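Local coordinates for protein prolyl oligopeptidase (Galerina marginata, PDB 5N4B) that cleaves peptide bonds after proline and closes peptides into macrocycles during biosynthesis of the amanitin family of mushroom toxins, at residues Ser14-Asp22 against Pro33-Leu41; Gly604-His612 against Trp620-Ser628. The protein carries 1 engineered substitution. All coordinates share one frame; numbering follows the deposited sequence. Where two conformers were deposited one is given.

Contact 1 of 2, residues Ser14-Asp22 against Pro33-Leu41; sequences STRRSDHVD and PVPDPYQWL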
ATOM      1  N   SER A  14      17.854   3.374 -30.472  1.00 24.89           N
ATOM      2  CA  SER A  14      16.994   3.486 -31.643  1.00 28.36           C
ATOM      3  C   SER A  14      15.617   2.926 -31.317  1.00 28.54           C
ATOM      4  O   SER A  14      15.486   1.796 -30.857  1.00 29.58           O
ATOM      5  CB  SER A  14      17.641   2.671 -32.768  1.00 36.07           C
ATOM      6  OG  SER A  14      16.796   2.605 -33.906  1.00 45.39           O
ATOM      7  N   THR A  15      14.593   3.744 -31.510  1.00 26.78           N
ATOM      8  CA  THR A  15      13.232   3.411 -31.080  1.00 24.10           C
ATOM      9  C   THR A  15      12.278   3.733 -32.214  1.00 20.90           C
ATOM     10  O   THR A  15      12.026   4.906 -32.504  1.00 22.51           O
ATOM     11  CB  THR A  15      12.851   4.166 -29.823  1.00 25.36           C
ATOM     12  OG1 THR A  15      13.849   3.907 -28.847  1.00 25.44           O
ATOM     13  CG2 THR A  15      11.507   3.703 -29.261  1.00 22.71           C
ATOM     14  N   ARG A  16      11.756   2.688 -32.847  1.00 21.80           N
ATOM     15  CA  ARG A  16      10.866   2.854 -33.981  1.00 21.91           C
ATOM     16  C   ARG A  16       9.659   3.682 -33.594  1.00 21.64           C
ATOM     17  O   ARG A  16       9.151   3.579 -32.482  1.00 20.60           O
ATOM     18  CB  ARG A  16      10.386   1.457 -34.431  1.00 24.68           C
ATOM     19  CG  ARG A  16       9.427   1.480 -35.602  1.00 24.82           C
ATOM     20  CD  ARG A  16       9.309   0.072 -36.187  1.00 26.45           C
ATOM     21  NE  ARG A  16       8.677  -0.863 -35.263  1.00 24.78           N
ATOM     22  CZ  ARG A  16       7.365  -1.073 -35.198  1.00 25.61           C
ATOM     23  NH1 ARG A  16       6.525  -0.430 -36.009  1.00 25.42           N
ATOM     24  NH2 ARG A  16       6.883  -1.930 -34.331  1.00 25.31           N
ATOM     25  N   ARG A  17       9.193   4.523 -34.522  1.00 23.54           N
ATOM     26  CA  ARG A  17       7.961   5.290 -34.382  1.00 21.57           C
ATOM     27  C   ARG A  17       6.977   4.771 -35.395  1.00 25.49           C
ATOM     28  O   ARG A  17       7.199   4.900 -36.612  1.00 28.11           O
ATOM     29  CB  ARG A  17       8.179   6.780 -34.593  1.00 21.88           C
ATOM     30  CG  ARG A  17       9.016   7.402 -33.477  1.00 23.85           C
ATOM     31  CD  ARG A  17       9.424   8.854 -33.762  1.00 24.35           C
ATOM     32  NE  ARG A  17       8.273   9.720 -33.958  1.00 25.16           N
ATOM     33  CZ  ARG A  17       7.513  10.234 -32.998  1.00 27.86           C
ATOM     34  NH1 ARG A  17       7.752   9.964 -31.722  1.00 22.24           N
ATOM     35  NH2 ARG A  17       6.505  11.054 -33.284  1.00 29.21           N
ATOM     36  N   SER A  18       5.908   4.165 -34.921  1.00 24.57           N
ATOM     37  CA  SER A  18       4.898   3.660 -35.826  1.00 26.12           C
ATOM     38  C   SER A  18       3.994   4.782 -36.302  1.00 29.71           C
ATOM     39  O   SER A  18       4.056   5.925 -35.838  1.00 28.27           O
ATOM     40  CB  SER A  18       4.095   2.567 -35.161  1.00 26.30           C
ATOM     41  OG  SER A  18       3.105   3.154 -34.327  1.00 27.64           O
ATOM     42  N   ASP A  19       3.152   4.448 -37.279  1.00 30.80           N
ATOM     43  CA  ASP A  19       2.179   5.401 -37.789  1.00 29.74           C
ATOM     44  C   ASP A  19       0.803   5.275 -37.110  1.00 35.08           C
ATOM     45  O   ASP A  19      -0.172   5.857 -37.593  1.00 33.18           O
ATOM     46  CB  ASP A  19       2.064   5.267 -39.326  1.00 36.33           C
ATOM     47  CG  ASP A  19       1.336   4.012 -39.772  1.00 48.10           C
ATOM     48  OD1 ASP A  19       1.030   3.131 -38.946  1.00 40.20           O
ATOM     49  OD2 ASP A  19       1.062   3.892 -40.997  1.00 56.81           O
ATOM     50  N   HIS A  20       0.727   4.589 -35.964  1.00 29.32           N
ATOM     51  CA  HIS A  20      -0.546   4.384 -35.273  1.00 32.03           C
ATOM     52  C   HIS A  20      -1.143   5.708 -34.810  1.00 28.45           C
ATOM     53  O   HIS A  20      -0.460   6.545 -34.214  1.00 25.43           O
ATOM     54  CB  HIS A  20      -0.342   3.481 -34.060  1.00 27.80           C
ATOM     55  CG  HIS A  20      -1.613   3.070 -33.404  1.00 31.91           C
ATOM     56  ND1 HIS A  20      -2.247   1.876 -33.680  1.00 38.82           N
ATOM     57  CD2 HIS A  20      -2.392   3.711 -32.503  1.00 31.87           C
ATOM     58  CE1 HIS A  20      -3.363   1.806 -32.972  1.00 43.12           C
ATOM     59  NE2 HIS A  20      -3.473   2.909 -32.254  1.00 36.48           N
ATOM     60  N   VAL A  21      -2.433   5.880 -35.047  1.00 29.18           N
ATOM     61  CA  VAL A  21      -3.181   7.043 -34.593  1.00 30.05           C
ATOM     62  C   VAL A  21      -4.468   6.533 -33.979  1.00 32.27           C
ATOM     63  O   VAL A  21      -5.149   5.682 -34.566  1.00 35.75           O
ATOM     64  CB  VAL A  21      -3.489   8.039 -35.735  1.00 33.81           C
ATOM     65  CG1 VAL A  21      -4.340   9.214 -35.204  1.00 35.99           C
ATOM     66  CG2 VAL A  21      -2.236   8.573 -36.339  1.00 33.90           C
ATOM     67  N   ASP A  22      -4.813   7.066 -32.813  1.00 29.35           N
ATOM     68  CA  ASP A  22      -6.104   6.833 -32.199  1.00 28.57           C
ATOM     69  C   ASP A  22      -6.880   8.132 -32.239  1.00 32.50           C
ATOM     70  O   ASP A  22      -6.305   9.203 -32.036  1.00 35.23           O
ATOM     71  CB  ASP A  22      -5.945   6.426 -30.733  1.00 29.30           C
ATOM     72  CG  ASP A  22      -5.128   5.158 -30.561  1.00 29.09           C
ATOM     73  OD1 ASP A  22      -5.607   4.121 -31.058  1.00 35.71           O
ATOM     74  OD2 ASP A  22      -4.069   5.215 -29.879  1.00 31.12           O
ATOM     75  N   PRO A  33      -7.353  13.568 -33.370  1.00 34.41           N
ATOM     76  CA  PRO A  33      -6.420  12.474 -33.669  1.00 30.19           C
ATOM     77  C   PRO A  33      -5.198  12.577 -32.772  1.00 30.26           C
ATOM     78  O   PRO A  33      -4.638  13.658 -32.581  1.00 35.59           O
ATOM     79  CB  PRO A  33      -6.062  12.702 -35.150  1.00 34.82           C
ATOM     80  CG  PRO A  33      -6.132  14.180 -35.296  1.00 41.01           C
ATOM     81  CD  PRO A  33      -7.224  14.671 -34.347  1.00 41.04           C
ATOM     82  N   VAL A  34      -4.833  11.457 -32.165  1.00 26.93           N
ATOM     83  CA  VAL A  34      -3.733  11.381 -31.214  1.00 27.27           C
ATOM     84  C   VAL A  34      -2.760  10.329 -31.735  1.00 25.97           C
ATOM     85  O   VAL A  34      -3.002   9.129 -31.606  1.00 24.67           O
ATOM     86  CB  VAL A  34      -4.237  11.013 -29.805  1.00 27.15           C
ATOM     87  CG1 VAL A  34      -3.055  10.900 -28.828  1.00 25.41           C
ATOM     88  CG2 VAL A  34      -5.239  12.056 -29.305  1.00 29.89           C
ATOM     89  N   PRO A  35      -1.640  10.740 -32.322  1.00 27.42           N
ATOM     90  CA  PRO A  35      -0.635   9.743 -32.734  1.00 27.66           C
ATOM     91  C   PRO A  35      -0.138   8.994 -31.509  1.00 24.60           C
ATOM     92  O   PRO A  35       0.080   9.595 -30.458  1.00 24.27           O
ATOM     93  CB  PRO A  35       0.482  10.595 -33.328  1.00 31.62           C
ATOM     94  CG  PRO A  35      -0.228  11.863 -33.799  1.00 33.04           C
ATOM     95  CD  PRO A  35      -1.242  12.115 -32.698  1.00 31.66           C
ATOM     96  N   ASP A  36       0.087   7.683 -31.677  1.00 22.45           N
ATOM     97  CA  ASP A  36       0.664   6.833 -30.626  1.00 19.97           C
ATOM     98  C   ASP A  36       1.803   6.036 -31.260  1.00 19.98           C
ATOM     99  O   ASP A  36       1.713   4.816 -31.442  1.00 22.06           O
ATOM    100  CB  ASP A  36      -0.388   5.936 -29.978  1.00 20.77           C
ATOM    101  CG  ASP A  36       0.006   5.465 -28.542  1.00 20.73           C
ATOM    102  OD1 ASP A  36       0.632   6.259 -27.791  1.00 22.09           O
ATOM    103  OD2 ASP A  36      -0.350   4.324 -28.167  1.00 22.42           O
ATOM    104  N   PRO A  37       2.912   6.708 -31.584  1.00 20.34           N
ATOM    105  CA  PRO A  37       4.006   6.052 -32.304  1.00 21.69           C
ATOM    106  C   PRO A  37       4.669   4.963 -31.516  1.00 20.24           C
ATOM    107  O   PRO A  37       5.423   4.163 -32.092  1.00 20.81           O
ATOM    108  CB  PRO A  37       4.986   7.209 -32.604  1.00 20.60           C
ATOM    109  CG  PRO A  37       4.639   8.249 -31.612  1.00 21.67           C
ATOM    110  CD  PRO A  37       3.158   8.139 -31.389  1.00 21.17           C
ATOM    111  N   TYR A  38       4.460   4.935 -30.187  1.00 19.30           N
ATOM    112  CA  TYR A  38       5.038   3.905 -29.333  1.00 17.57           C
ATOM    113  C   TYR A  38       3.986   2.899 -28.856  1.00 18.30           C
ATOM    114  O   TYR A  38       4.192   2.202 -27.847  1.00 18.11           O
ATOM    115  CB  TYR A  38       5.828   4.536 -28.161  1.00 18.62           C
ATOM    116  CG  TYR A  38       6.876   5.512 -28.691  1.00 19.84           C
ATOM    117  CD1 TYR A  38       7.878   5.101 -29.570  1.00 18.61           C
ATOM    118  CD2 TYR A  38       6.833   6.866 -28.336  1.00 17.90           C
ATOM    119  CE1 TYR A  38       8.787   5.995 -30.067  1.00 19.97           C
ATOM    120  CE2 TYR A  38       7.738   7.747 -28.835  1.00 18.10           C
ATOM    121  CZ  TYR A  38       8.711   7.336 -29.689  1.00 17.85           C
ATOM    122  OH  TYR A  38       9.605   8.271 -30.213  1.00 19.88           O
ATOM    123  N   GLN A  39       2.878   2.781 -29.585  1.00 20.38           N
ATOM    124  CA  GLN A  39       1.874   1.771 -29.246  1.00 20.48           C
ATOM    125  C   GLN A  39       2.497   0.394 -29.150  1.00 20.10           C
ATOM    126  O   GLN A  39       2.071  -0.427 -28.331  1.00 20.39           O
ATOM    127  CB  GLN A  39       0.725   1.795 -30.270  1.00 20.86           C
ATOM    128  CG  GLN A  39      -0.381   0.759 -29.963  1.00 30.71           C
ATOM    129  CD  GLN A  39       0.013  -0.653 -30.367  1.00 33.85           C
ATOM    130  OE1 GLN A  39       0.686  -0.853 -31.383  1.00 30.06           O
ATOM    131  NE2 GLN A  39      -0.372  -1.652 -29.556  1.00 33.42           N
ATOM    132  N   TRP A  40       3.519   0.128 -29.965  1.00 18.74           N
ATOM    133  CA  TRP A  40       4.158  -1.181 -30.013  1.00 17.21           C
ATOM    134  C   TRP A  40       4.873  -1.535 -28.712  1.00 20.38           C
ATOM    135  O   TRP A  40       5.099  -2.712 -28.447  1.00 19.95           O
ATOM    136  CB  TRP A  40       5.082  -1.289 -31.222  1.00 18.73           C
ATOM    137  CG  TRP A  40       6.202  -0.318 -31.234  1.00 18.92           C
ATOM    138  CD1 TRP A  40       6.180   0.943 -31.731  1.00 20.58           C
ATOM    139  CD2 TRP A  40       7.499  -0.543 -30.709  1.00 19.04           C
ATOM    140  NE1 TRP A  40       7.425   1.528 -31.535  1.00 19.94           N
ATOM    141  CE2 TRP A  40       8.249   0.630 -30.922  1.00 20.81           C
ATOM    142  CE3 TRP A  40       8.120  -1.636 -30.094  1.00 22.47           C
ATOM    143  CZ2 TRP A  40       9.584   0.741 -30.551  1.00 23.59           C
ATOM    144  CZ3 TRP A  40       9.442  -1.519 -29.719  1.00 26.44           C
ATOM    145  CH2 TRP A  40      10.161  -0.339 -29.940  1.00 26.17           C
ATOM    146  N   LEU A  41       5.183  -0.561 -27.864  1.00 18.58           N
ATOM    147  CA  LEU A  41       5.778  -0.832 -26.558  1.00 17.90           C
ATOM    148  C   LEU A  41       4.774  -1.365 -25.572  1.00 18.51           C
ATOM    149  O   LEU A  41       5.158  -1.693 -24.445  1.00 20.25           O
ATOM    150  CB  LEU A  41       6.481   0.430 -26.021  1.00 17.40           C
ATOM    151  CG  LEU A  41       7.820   0.696 -26.702  1.00 18.50           C
ATOM    152  CD1 LEU A  41       8.382   2.087 -26.345  1.00 19.62           C
ATOM    153  CD2 LEU A  41       8.859  -0.369 -26.297  1.00 21.64           C
TER
HETATM  154  O   HOH W   1      11.901   7.350 -31.207  1.00 11.90           O
HETATM  155  O   HOH W   2       2.089   0.407 -33.155  1.00 30.00           O
HETATM  156  O   HOH W   3      -2.625   3.315 -29.093  1.00 26.97           O

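Contact 2 of 2, residues Gly604-His612 against Trp620-Ser628; sequences GVADLLKFH and WISEYGNPS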
ATOM      1  N   GLY A 604       4.984   3.923 -12.571  1.00  9.05           N
ATOM      2  CA  GLY A 604       3.976   4.956 -12.649  1.00 10.14           C
ATOM      3  C   GLY A 604       3.017   4.834 -13.812  1.00 10.56           C
ATOM      4  O   GLY A 604       3.332   4.302 -14.890  1.00 11.00           O
ATOM      5  N   VAL A 605       1.807   5.343 -13.604  1.00 11.30           N
ATOM      6  CA  VAL A 605       0.865   5.553 -14.709  1.00 10.58           C
ATOM      7  C   VAL A 605       1.363   6.768 -15.490  1.00 11.55           C
ATOM      8  O   VAL A 605       1.899   7.714 -14.907  1.00 12.06           O
ATOM      9  CB  VAL A 605      -0.549   5.790 -14.160  1.00 11.48           C
ATOM     10  CG1 VAL A 605      -1.501   6.183 -15.226  1.00 14.59           C
ATOM     11  CG2 VAL A 605      -1.028   4.561 -13.396  1.00 16.57           C
ATOM     12  N   ALA A 606       1.219   6.753 -16.815  1.00 12.04           N
ATOM     13  CA  ALA A 606       1.651   7.892 -17.634  1.00 11.50           C
ATOM     14  C   ALA A 606       0.829   8.096 -18.892  1.00 12.55           C
ATOM     15  O   ALA A 606       0.779   9.234 -19.409  1.00 13.05           O
ATOM     16  CB  ALA A 606       3.125   7.768 -18.017  1.00 11.59           C
ATOM     17  N   ASP A 607       0.197   7.044 -19.407  1.00 12.93           N
ATOM     18  CA  ASP A 607      -0.695   7.156 -20.564  1.00 12.88           C
ATOM     19  C   ASP A 607      -2.101   7.237 -19.977  1.00 14.68           C
ATOM     20  O   ASP A 607      -2.747   6.225 -19.705  1.00 14.39           O
ATOM     21  CB  ASP A 607      -0.511   6.000 -21.523  1.00 13.51           C
ATOM     22  CG  ASP A 607      -1.403   6.126 -22.733  1.00 16.30           C
ATOM     23  OD1 ASP A 607      -2.393   6.891 -22.697  1.00 15.39           O
ATOM     24  OD2 ASP A 607      -1.132   5.422 -23.739  1.00 17.64           O
ATOM     25  N   LEU A 608      -2.571   8.458 -19.726  1.00 13.90           N
ATOM     26  CA  LEU A 608      -3.887   8.632 -19.120  1.00 14.38           C
ATOM     27  C   LEU A 608      -5.022   8.554 -20.144  1.00 13.05           C
ATOM     28  O   LEU A 608      -6.193   8.652 -19.754  1.00 15.06           O
ATOM     29  CB  LEU A 608      -3.991   9.948 -18.363  1.00 14.83           C
ATOM     30  CG  LEU A 608      -3.390  10.063 -17.004  1.00 17.17           C
ATOM     31  CD1 LEU A 608      -3.757  11.425 -16.420  1.00 15.39           C
ATOM     32  CD2 LEU A 608      -3.876   8.980 -16.060  1.00 14.35           C
ATOM     33  N   LEU A 609      -4.709   8.370 -21.431  1.00 13.85           N
ATOM     34  CA  LEU A 609      -5.744   8.099 -22.419  1.00 15.13           C
ATOM     35  C   LEU A 609      -6.069   6.625 -22.562  1.00 16.44           C
ATOM     36  O   LEU A 609      -7.179   6.300 -22.982  1.00 19.14           O
ATOM     37  CB  LEU A 609      -5.398   8.679 -23.795  1.00 14.72           C
ATOM     38  CG  LEU A 609      -5.263  10.188 -23.848  1.00 15.53           C
ATOM     39  CD1 LEU A 609      -4.932  10.623 -25.246  1.00 17.51           C
ATOM     40  CD2 LEU A 609      -6.500  10.866 -23.357  1.00 17.78           C
ATOM     41  N   LYS A 610      -5.162   5.726 -22.162  1.00 16.00           N
ATOM     42  CA  LYS A 610      -5.368   4.288 -22.356  1.00 14.41           C
ATOM     43  C   LYS A 610      -5.280   3.476 -21.061  1.00 16.49           C
ATOM     44  O   LYS A 610      -5.366   2.249 -21.120  1.00 17.15           O
ATOM     45  CB  LYS A 610      -4.381   3.734 -23.405  1.00 16.60           C
ATOM     46  CG  LYS A 610      -4.512   4.326 -24.829  1.00 19.85           C
ATOM     47  CD  LYS A 610      -3.606   3.597 -25.897  1.00 18.81           C
ATOM     48  CE  LYS A 610      -4.048   2.171 -26.154  1.00 30.69           C
ATOM     49  NZ  LYS A 610      -3.284   1.516 -27.293  1.00 39.80           N
ATOM     50  N   PHE A 611      -5.156   4.108 -19.900  1.00 15.34           N
ATOM     51  CA  PHE A 611      -4.935   3.354 -18.668  1.00 13.62           C
ATOM     52  C   PHE A 611      -6.053   2.345 -18.412  1.00 14.75           C
ATOM     53  O   PHE A 611      -5.815   1.301 -17.795  1.00 16.20           O
ATOM     54  CB  PHE A 611      -4.827   4.308 -17.458  1.00 14.61           C
ATOM     55  CG  PHE A 611      -6.150   4.995 -17.097  1.00 13.99           C
ATOM     56  CD1 PHE A 611      -7.060   4.376 -16.280  1.00 14.66           C
ATOM     57  CD2 PHE A 611      -6.486   6.235 -17.623  1.00 13.14           C
ATOM     58  CE1 PHE A 611      -8.298   4.948 -15.986  1.00 15.85           C
ATOM     59  CE2 PHE A 611      -7.711   6.800 -17.356  1.00 14.84           C
ATOM     60  CZ  PHE A 611      -8.617   6.179 -16.509  1.00 15.10           C
ATOM     61  N   HIS A 612      -7.278   2.653 -18.840  1.00 15.52           N
ATOM     62  CA  HIS A 612      -8.428   1.813 -18.553  1.00 16.45           C
ATOM     63  C   HIS A 612      -8.522   0.599 -19.454  1.00 18.91           C
ATOM     64  O   HIS A 612      -9.428  -0.217 -19.246  1.00 21.67           O
ATOM     65  CB  HIS A 612      -9.707   2.634 -18.609  1.00 17.37           C
ATOM     66  CG  HIS A 612      -9.977   3.236 -19.936  1.00 18.45           C
ATOM     67  ND1 HIS A 612      -9.033   3.958 -20.632  1.00 18.30           N
ATOM     68  CD2 HIS A 612     -11.109   3.273 -20.681  1.00 24.80           C
ATOM     69  CE1 HIS A 612      -9.548   4.365 -21.781  1.00 18.81           C
ATOM     70  NE2 HIS A 612     -10.811   3.973 -21.828  1.00 23.61           N
ATOM     71  N   TRP A 620      -9.803   2.700 -12.077  1.00 16.60           N
ATOM     72  CA  TRP A 620      -9.296   4.034 -11.790  1.00 15.75           C
ATOM     73  C   TRP A 620     -10.057   5.146 -12.515  1.00 14.49           C
ATOM     74  O   TRP A 620      -9.681   6.317 -12.391  1.00 14.46           O
ATOM     75  CB  TRP A 620      -7.819   4.141 -12.151  1.00 15.11           C
ATOM     76  CG  TRP A 620      -6.964   3.045 -11.664  1.00 13.56           C
ATOM     77  CD1 TRP A 620      -7.154   2.237 -10.584  1.00 17.16           C
ATOM     78  CD2 TRP A 620      -5.767   2.615 -12.300  1.00 14.10           C
ATOM     79  NE1 TRP A 620      -6.130   1.320 -10.510  1.00 17.84           N
ATOM     80  CE2 TRP A 620      -5.261   1.540 -11.554  1.00 14.76           C
ATOM     81  CE3 TRP A 620      -5.076   3.039 -13.430  1.00 15.53           C
ATOM     82  CZ2 TRP A 620      -4.086   0.873 -11.933  1.00 15.75           C
ATOM     83  CZ3 TRP A 620      -3.928   2.382 -13.807  1.00 17.48           C
ATOM     84  CH2 TRP A 620      -3.455   1.318 -13.081  1.00 16.07           C
ATOM     85  N   ILE A 621     -11.087   4.824 -13.276  1.00 15.34           N
ATOM     86  CA  ILE A 621     -11.946   5.861 -13.826  1.00 14.85           C
ATOM     87  C   ILE A 621     -12.523   6.739 -12.721  1.00 17.40           C
ATOM     88  O   ILE A 621     -12.713   7.944 -12.925  1.00 18.17           O
ATOM     89  CB  ILE A 621     -13.017   5.220 -14.711  1.00 18.29           C
ATOM     90  CG1 ILE A 621     -12.354   4.733 -16.005  1.00 18.46           C
ATOM     91  CG2 ILE A 621     -14.112   6.206 -15.011  1.00 22.28           C
ATOM     92  CD1 ILE A 621     -13.286   3.838 -16.850  1.00 22.84           C
ATOM     93  N   SER A 622     -12.781   6.182 -11.535  1.00 17.52           N
ATOM     94  CA  SER A 622     -13.270   7.012 -10.437  1.00 18.94           C
ATOM     95  C   SER A 622     -12.219   8.002  -9.956  1.00 18.32           C
ATOM     96  O   SER A 622     -12.569   8.973  -9.276  1.00 18.18           O
ATOM     97  CB  SER A 622     -13.728   6.131  -9.287  1.00 23.82           C
ATOM     98  OG  SER A 622     -12.703   5.295  -8.861  1.00 21.68           O
ATOM     99  N   GLU A 623     -10.946   7.780 -10.276  1.00 14.87           N
ATOM    100  CA  GLU A 623      -9.846   8.651  -9.914  1.00 13.19           C
ATOM    101  C   GLU A 623      -9.444   9.643 -10.991  1.00 15.72           C
ATOM    102  O   GLU A 623      -9.134  10.792 -10.677  1.00 14.93           O
ATOM    103  CB  GLU A 623      -8.602   7.841  -9.548  1.00 14.27           C
ATOM    104  CG  GLU A 623      -7.513   8.649  -8.866  1.00 15.30           C
ATOM    105  CD  GLU A 623      -7.851   9.115  -7.426  1.00 17.10           C
ATOM    106  OE1 GLU A 623      -8.853   8.631  -6.875  1.00 17.31           O
ATOM    107  OE2 GLU A 623      -7.107   9.983  -6.888  1.00 16.60           O
ATOM    108  N   TYR A 624      -9.433   9.227 -12.250  1.00 12.89           N
ATOM    109  CA  TYR A 624      -8.896  10.024 -13.354  1.00 14.20           C
ATOM    110  C   TYR A 624      -9.956  10.531 -14.325  1.00 13.64           C
ATOM    111  O   TYR A 624      -9.652  11.450 -15.101  1.00 15.37           O
ATOM    112  CB  TYR A 624      -7.879   9.187 -14.136  1.00 16.17           C
ATOM    113  CG  TYR A 624      -6.731   8.619 -13.338  1.00 12.85           C
ATOM    114  CD1 TYR A 624      -6.076   9.393 -12.432  1.00 14.11           C
ATOM    115  CD2 TYR A 624      -6.308   7.318 -13.522  1.00 14.26           C
ATOM    116  CE1 TYR A 624      -5.026   8.892 -11.682  1.00 11.97           C
ATOM    117  CE2 TYR A 624      -5.264   6.798 -12.791  1.00 14.14           C
ATOM    118  CZ  TYR A 624      -4.628   7.603 -11.869  1.00 13.38           C
ATOM    119  OH  TYR A 624      -3.615   6.993 -11.189  1.00 14.79           O
ATOM    120  N   GLY A 625     -11.153   9.951 -14.336  1.00 15.13           N
ATOM    121  CA  GLY A 625     -12.091  10.176 -15.417  1.00 16.76           C
ATOM    122  C   GLY A 625     -11.993   9.094 -16.484  1.00 17.22           C
ATOM    123  O   GLY A 625     -11.103   8.239 -16.491  1.00 16.48           O
ATOM    124  N   ASN A 626     -12.919   9.169 -17.438  1.00 17.47           N
ATOM    125  CA  ASN A 626     -13.029   8.186 -18.502  1.00 18.62           C
ATOM    126  C   ASN A 626     -12.619   8.835 -19.825  1.00 18.49           C
ATOM    127  O   ASN A 626     -13.338   9.713 -20.329  1.00 20.48           O
ATOM    128  CB  ASN A 626     -14.460   7.664 -18.589  1.00 20.99           C
ATOM    129  CG  ASN A 626     -14.596   6.503 -19.538  1.00 23.07           C
ATOM    130  OD1 ASN A 626     -13.783   6.317 -20.470  1.00 22.16           O
ATOM    131  ND2 ASN A 626     -15.644   5.710 -19.327  1.00 25.50           N
ATOM    132  N   PRO A 627     -11.484   8.456 -20.409  1.00 17.60           N
ATOM    133  CA  PRO A 627     -11.049   9.061 -21.679  1.00 19.34           C
ATOM    134  C   PRO A 627     -12.032   8.913 -22.807  1.00 21.23           C
ATOM    135  O   PRO A 627     -11.933   9.699 -23.752  1.00 22.28           O
ATOM    136  CB  PRO A 627      -9.753   8.311 -22.014  1.00 18.80           C
ATOM    137  CG  PRO A 627      -9.230   7.758 -20.683  1.00 18.41           C
ATOM    138  CD  PRO A 627     -10.514   7.454 -19.903  1.00 19.36           C
ATOM    139  N   SER A 628     -12.958   7.955 -22.740  1.00 20.32           N
ATOM    140  CA  SER A 628     -13.941   7.783 -23.814  0.61 25.89           C
ATOM    141  C   SER A 628     -15.164   8.681 -23.664  1.00 28.39           C
ATOM    142  O   SER A 628     -16.048   8.665 -24.538  1.00 29.76           O
ATOM    143  CB  SER A 628     -14.411   6.332 -23.885  0.61 24.84           C
ATOM    144  OG  SER A 628     -15.270   6.039 -22.804  0.61 26.15           O
TER

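Contact 1 of 2, residues Ser14-Asp22 against Pro33-Leu41
The open end of the antiparallel beta hairpin formed by strands 21-26 and 30-35 carries this contact: Asp-22 and Val-34 make a hydrogen-bonded pair, Val-21 and Pro-35 a non-hydrogen-bonded one. Asp-36 N gives His-20 O a nearly straight bond of 2.8 Å (176°), and beyond it the two segments leave the sheet but stay together. Val-21 CG1 rests on Pro-33 CB. Val-34 turns to the other face of the hairpin, toward Tyr-637 and His-643. His-20 reaches along its own segment, where NE2 meets Asp-22 OD1 at 2.7 Å from above the carboxylate plane; Gln-39 CG sits almost centrally over one ring face. The carboxylates of Asp-22 and Asp-36 are neighbours, and water 3 donates to OD2 of each. Asp-36 OD2 is also salt-bridged to Lys-672, which would offset the gathering of negative charge.

A type I beta turn, Asp-36 to Gln-39, follows the hairpin and presents Pro-37 O to Ser-18 N (2.9 Å) on a lone pair. Ser-18 OG closes an ST turn with His-20 N. The guanidinium of Arg-17 lies with one face over Pro-37, while its NH1 donates to Tyr-38 OH at 2.9 Å within the guanidinium plane. The same hydroxyl meets water 1, to which Thr-15 O is bound. With CG between the backbone N and the carbonyl carbon (chi1 61°), Trp-40 turns its indole back to segment 14-22; NE1 donates to Arg-16 O at 2.8 Å, from above the carbonyl plane. Arg-16 then folds over the five-membered ring, CZ 4.3 Å from its centroid, in a cation-pi stack with the planes 29° apart. Its NE is salt-bridged to Glu-47 of helix 46-64.

Contact 2 of 2, residues Gly604-His612 against Trp620-Ser628
Phe-611 presents one ring face to the edge of Tyr-624, a T-shaped pair with centroids 5.2 Å apart and planes at 80°; Tyr-624 CD2 stands over the middle of the phenyl ring. One face of the Tyr-624 ring is covered by Leu-608 CD2, 4.0 Å from the centroid, and the opposite face by CB of its own neighbour Glu-623. At the Phe-611 edge lies Gly-625 O, 3.2 Å from CZ, and a little farther round is the backbone N of Ile-621. Pro-627 CD lies over one face of the His-612 imidazole, 3.9 Å from its centroid, a CH-pi contact displaced toward the ring rim.

Phe-611 CG sits between its backbone N and carbonyl carbon (chi1 69°), which sends the ring across to the short helix 621-624, where CZ packs on Ile-621 CG1. Its CD1 slides past Trp-620 CE3, while Val-605 CG2 meets the next ring atom, CZ3, 3.7 Å away. Pro-627 CG touches Phe-611 CE2 and lies against the carbonyls of Leu-608 and Leu-609, 3.3 Å from Leu-608 O. No hydrogen bond crosses the contact, and Leu-608 O and Gly-625 O are buried by it without a polar partner. Beyond the helix, Asn-626 OD1 forms an Asx turn by accepting from Ser-628 N at 2.9 Å; Ser-628 OG binds that oxygen from the same face of the amide.

Within the alpha/beta-hydrolase domain, the loop after strand 598-602 is flanked by helix 668-680, where His-669 touches Val-605 and Phe-611. Leu-608, Leu-609 and Pro-627 pack on helix 630-636, while Tyr-624 meets helix 579-590, touching Leu-582 and bonding through OH to Asn-579.

Contact 1 lies near the N-terminus, far earlier in the chain than contact 2, yet their centres are about 19 Å apart and they touch. Val-34 CG1 packs 4.1 Å from Leu-609 CD1, and Gln-39 CG packs 4.0 Å from Lys-610 NZ, whose salt bridge goes to Glu-42. Lys-672 ties them together as well, with salt bridges to Asp-36 of contact 1 and Asp-607 of contact 2. Contact 2 is near the charge relay system: the Val-605 side chain is about 6 Å from that of Ala-578, the engineered replacement of the catalytic serine, and the side chain of Trp-620 about 8 Å from that of Asp-662. Contact 1 is remote from the annotated sites; its Tyr-38 and Arg-17 side chains lie against helix 668-680 of the hydrolase domain.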